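Local coordinates for twitching motility protein PilT (Aquifex aeolicus, PDB 2EWV) that probably powers the retraction of type IV pili, and so twitching motility, as a hexameric ATPase of the type II/IV secretion family of P-loop NTPases, at residues 149-154 and 175-180. Residues are numbered along the deposited sequence; the frame is centred on the assembly and turned at random.
With ADP (adenosine-5'-diphosphate), chain B.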
ATOM      1  N   LYS A 149     -35.409   9.286  18.113  1.00 53.18           N
ATOM      2  CA  LYS A 149     -34.565  10.156  17.302  1.00 51.77           C
ATOM      3  C   LYS A 149     -35.202  10.518  15.950  1.00 48.92           C
ATOM      4  O   LYS A 149     -35.419  11.693  15.668  1.00 47.57           O
ATOM      5  CB  LYS A 149     -33.185   9.501  17.079  1.00 53.42           C
ATOM      6  CG  LYS A 149     -32.394   9.165  18.351  1.00 53.23           C
ATOM      7  CD  LYS A 149     -30.946   8.761  18.036  1.00 52.50           C
ATOM      8  CE  LYS A 149     -30.839   7.383  17.393  1.00 52.46           C
ATOM      9  NZ  LYS A 149     -31.165   6.278  18.342  1.00 53.25           N
ATOM     10  N   SER A 150     -35.490   9.510  15.124  1.00 46.60           N
ATOM     11  CA  SER A 150     -36.095   9.715  13.803  1.00 46.16           C
ATOM     12  C   SER A 150     -37.324  10.597  13.893  1.00 46.25           C
ATOM     13  O   SER A 150     -37.423  11.623  13.212  1.00 46.05           O
ATOM     14  CB  SER A 150     -36.519   8.386  13.168  1.00 46.96           C
ATOM     15  OG  SER A 150     -35.416   7.611  12.725  1.00 48.05           O
ATOM     16  N   THR A 151     -38.263  10.176  14.737  1.00 45.48           N
ATOM     17  CA  THR A 151     -39.511  10.904  14.946  1.00 42.62           C
ATOM     18  C   THR A 151     -39.257  12.340  15.431  1.00 42.67           C
ATOM     19  O   THR A 151     -39.779  13.284  14.830  1.00 42.08           O
ATOM     20  CB  THR A 151     -40.431  10.161  15.964  1.00 40.92           C
ATOM     21  OG1 THR A 151     -40.490   8.770  15.629  1.00 36.49           O
ATOM     22  CG2 THR A 151     -41.845  10.732  15.930  1.00 38.72           C
ATOM     23  N   THR A 152     -38.463  12.503  16.498  1.00 40.87           N
ATOM     24  CA  THR A 152     -38.172  13.834  17.026  1.00 40.37           C
ATOM     25  C   THR A 152     -37.667  14.731  15.926  1.00 42.08           C
ATOM     26  O   THR A 152     -38.023  15.901  15.882  1.00 43.72           O
ATOM     27  CB  THR A 152     -37.098  13.830  18.140  1.00 41.05           C
ATOM     28  OG1 THR A 152     -37.629  13.241  19.333  1.00 43.13           O
ATOM     29  CG2 THR A 152     -36.655  15.257  18.460  1.00 39.23           C
ATOM     30  N   ILE A 153     -36.837  14.186  15.037  1.00 43.16           N
ATOM     31  CA  ILE A 153     -36.273  14.955  13.927  1.00 43.21           C
ATOM     32  C   ILE A 153     -37.287  15.311  12.851  1.00 44.14           C
ATOM     33  O   ILE A 153     -37.337  16.456  12.405  1.00 43.28           O
ATOM     34  CB  ILE A 153     -35.118  14.211  13.238  1.00 43.02           C
ATOM     35  CG1 ILE A 153     -33.968  13.984  14.219  1.00 44.31           C
ATOM     36  CG2 ILE A 153     -34.602  15.042  12.070  1.00 44.03           C
ATOM     37  CD1 ILE A 153     -33.325  15.275  14.698  1.00 44.83           C
ATOM     38  N   ALA A 154     -38.077  14.326  12.425  1.00 45.66           N
ATOM     39  CA  ALA A 154     -39.093  14.541  11.391  1.00 46.66           C
ATOM     40  C   ALA A 154     -40.185  15.504  11.862  1.00 48.03           C
ATOM     41  O   ALA A 154     -40.848  16.144  11.042  1.00 49.05           O
ATOM     42  CB  ALA A 154     -39.706  13.213  10.964  1.00 42.87           C
ATOM     43  N   ILE A 175     -34.413   6.269   3.900  1.00 54.43           N
ATOM     44  CA  ILE A 175     -35.376   7.332   4.127  1.00 53.21           C
ATOM     45  C   ILE A 175     -36.517   6.770   4.983  1.00 52.66           C
ATOM     46  O   ILE A 175     -37.374   6.038   4.481  1.00 52.51           O
ATOM     47  CB  ILE A 175     -35.951   7.877   2.796  1.00 51.94           C
ATOM     48  CG1 ILE A 175     -34.833   8.489   1.953  1.00 49.39           C
ATOM     49  CG2 ILE A 175     -37.032   8.926   3.080  1.00 49.96           C
ATOM     50  CD1 ILE A 175     -35.256   8.802   0.534  1.00 48.29           C
ATOM     51  N   GLU A 176     -36.507   7.102   6.274  1.00 50.02           N
ATOM     52  CA  GLU A 176     -37.538   6.643   7.206  1.00 49.14           C
ATOM     53  C   GLU A 176     -38.851   7.366   6.905  1.00 47.90           C
ATOM     54  O   GLU A 176     -39.758   6.792   6.301  1.00 46.86           O
ATOM     55  CB  GLU A 176     -37.107   6.925   8.646  1.00 50.27           C
ATOM     56  CG  GLU A 176     -37.873   6.134   9.691  1.00 50.91           C
ATOM     57  CD  GLU A 176     -37.260   4.773   9.982  1.00 52.37           C
ATOM     58  OE1 GLU A 176     -37.931   3.978  10.680  1.00 54.26           O
ATOM     59  OE2 GLU A 176     -36.117   4.504   9.535  1.00 50.46           O
ATOM     60  N   TYR A 177     -38.959   8.619   7.338  1.00 46.73           N
ATOM     61  CA  TYR A 177     -40.158   9.399   7.054  1.00 47.56           C
ATOM     62  C   TYR A 177     -39.959  10.166   5.741  1.00 48.50           C
ATOM     63  O   TYR A 177     -38.831  10.504   5.364  1.00 49.09           O
ATOM     64  CB  TYR A 177     -40.471  10.407   8.173  1.00 47.09           C
ATOM     65  CG  TYR A 177     -40.981   9.829   9.489  1.00 46.19           C
ATOM     66  CD1 TYR A 177     -42.297   9.410   9.640  1.00 42.76           C
ATOM     67  CD2 TYR A 177     -40.132   9.736  10.602  1.00 47.73           C
ATOM     68  CE1 TYR A 177     -42.750   8.915  10.867  1.00 44.69           C
ATOM     69  CE2 TYR A 177     -40.575   9.243  11.826  1.00 45.19           C
ATOM     70  CZ  TYR A 177     -41.881   8.834  11.956  1.00 44.95           C
ATOM     71  OH  TYR A 177     -42.294   8.335  13.168  1.00 41.85           O
ATOM     72  N   VAL A 178     -41.075  10.429   5.063  1.00 49.38           N
ATOM     73  CA  VAL A 178     -41.130  11.144   3.780  1.00 49.43           C
ATOM     74  C   VAL A 178     -41.783  12.539   3.965  1.00 50.41           C
ATOM     75  O   VAL A 178     -42.556  12.752   4.910  1.00 50.87           O
ATOM     76  CB  VAL A 178     -41.921  10.284   2.748  1.00 47.38           C
ATOM     77  CG1 VAL A 178     -42.315  11.108   1.547  1.00 47.08           C
ATOM     78  CG2 VAL A 178     -41.068   9.102   2.315  1.00 47.38           C
ATOM     79  N   PHE A 179     -41.484  13.489   3.079  1.00 50.24           N
ATOM     80  CA  PHE A 179     -42.044  14.827   3.242  1.00 50.32           C
ATOM     81  C   PHE A 179     -42.815  15.453   2.060  1.00 51.29           C
ATOM     82  O   PHE A 179     -42.374  15.443   0.904  1.00 49.94           O
ATOM     83  CB  PHE A 179     -40.945  15.811   3.682  1.00 50.41           C
ATOM     84  CG  PHE A 179     -40.144  15.386   4.909  1.00 47.38           C
ATOM     85  CD1 PHE A 179     -39.047  14.538   4.789  1.00 47.35           C
ATOM     86  CD2 PHE A 179     -40.411  15.941   6.158  1.00 48.26           C
ATOM     87  CE1 PHE A 179     -38.221  14.262   5.886  1.00 47.24           C
ATOM     88  CE2 PHE A 179     -39.591  15.671   7.258  1.00 47.78           C
ATOM     89  CZ  PHE A 179     -38.493  14.830   7.115  1.00 47.08           C
ATOM     90  N   LYS A 180     -43.972  16.020   2.394  1.00 52.74           N
ATOM     91  CA  LYS A 180     -44.847  16.686   1.439  1.00 53.42           C
ATOM     92  C   LYS A 180     -44.364  18.107   1.266  1.00 54.52           C
ATOM     93  O   LYS A 180     -44.100  18.794   2.249  1.00 53.83           O
ATOM     94  CB  LYS A 180     -46.282  16.743   1.971  1.00 54.69           C
ATOM     95  CG  LYS A 180     -47.092  15.450   1.895  1.00 56.09           C
ATOM     96  CD  LYS A 180     -48.518  15.703   2.400  1.00 59.59           C
ATOM     97  CE  LYS A 180     -49.535  14.671   1.881  1.00 61.52           C
ATOM     98  NZ  LYS A 180     -50.964  15.060   2.166  1.00 61.32           N
TER
HETATM   99  PB  ADP B 500     -34.880   5.614  16.406  1.00 63.89           P
HETATM  100  O1B ADP B 500     -33.782   4.640  16.206  1.00 62.26           O
HETATM  101  O2B ADP B 500     -34.650   6.390  17.813  1.00 61.29           O
HETATM  102  O3B ADP B 500     -34.833   6.642  15.180  1.00 63.93           O
HETATM  103  PA  ADP B 500     -37.606   5.811  16.123  1.00 60.73           P
HETATM  104  O1A ADP B 500     -37.275   7.242  16.257  1.00 58.19           O
HETATM  105  O2A ADP B 500     -38.157   5.510  14.624  1.00 60.17           O
HETATM  106  O3A ADP B 500     -36.317   4.835  16.430  1.00 62.21           O
HETATM  107  O5' ADP B 500     -38.778   5.477  17.188  1.00 62.55           O
HETATM  108  C5' ADP B 500     -39.187   4.100  17.003  1.00 62.53           C
HETATM  109  C4' ADP B 500     -40.603   3.862  17.568  1.00 61.23           C
HETATM  110  O4' ADP B 500     -40.818   4.626  18.803  1.00 60.81           O
HETATM  111  C3' ADP B 500     -41.673   4.301  16.547  1.00 61.47           C
HETATM  112  O3' ADP B 500     -42.712   3.329  16.467  1.00 59.57           O
HETATM  113  C2' ADP B 500     -42.160   5.657  17.108  1.00 62.48           C
HETATM  114  O2' ADP B 500     -43.515   5.960  16.758  1.00 63.11           O
HETATM  115  C1' ADP B 500     -41.944   5.540  18.627  1.00 62.94           C
HETATM  116  N9  ADP B 500     -41.615   6.870  19.211  1.00 64.61           N
HETATM  117  C8  ADP B 500     -40.643   7.743  18.766  1.00 66.14           C
HETATM  118  N7  ADP B 500     -40.616   8.825  19.497  1.00 66.14           N
HETATM  119  C5  ADP B 500     -41.560   8.730  20.470  1.00 65.88           C
HETATM  120  C6  ADP B 500     -42.002   9.578  21.533  1.00 65.06           C
HETATM  121  N6  ADP B 500     -41.406  10.807  21.748  1.00 63.53           N
HETATM  122  N1  ADP B 500     -43.012   9.143  22.336  1.00 65.10           N
HETATM  123  C2  ADP B 500     -43.602   7.958  22.146  1.00 64.89           C
HETATM  124  N3  ADP B 500     -43.221   7.129  21.152  1.00 65.69           N
HETATM  125  C4  ADP B 500     -42.226   7.473  20.297  1.00 66.00           C
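Glu176 approaches the first turn of helix 149-163 through the aliphatic part of its side chain, with Glu176 CG 4.2 Å from Ser150 OG; its carboxylate makes a long, weak ion pair with Arg110. Next along, Tyr177 brings the CD2-CE2 side of its ring against the helix. Tyr177 CD2 rests 3.5 Å from Ala154 CB, a methyl small enough to let the ring come down close to the backbone, while Tyr177 CE2 lies 3.7 Å from Thr151 CA. With CG anti to its own carbonyl carbon (chi1 -71°), the ring reaches on to place Tyr177 OH 3.1 Å from Thr151 OG1, which meets it in the ring plane; either hydroxyl may donate this hydrogen bond.

The helix start that Tyr177 meets belongs to the P-loop, or Walker A motif, of the nucleotide-binding fold, whose backbone amides hold the ADP phosphates: Ser150 N donates to ADP O3B over 2.9 Å, and Lys149 N makes a weaker bond to ADP O2B. Thr151 suits its place because its one hydroxyl serves two neighbours: OG1 bonds Tyr177 OH and also lies 3.3 Å from C8 of the ADP adenine.

Farther on, Phe179 turns the edge of its ring to the helix, with Phe179 CE2 4.0 Å from Ala154 O and Phe179 CZ 4.3 Å from Ala154 CB; its backbone O accepts a hydrogen bond from Arg102 of a neighbouring subunit.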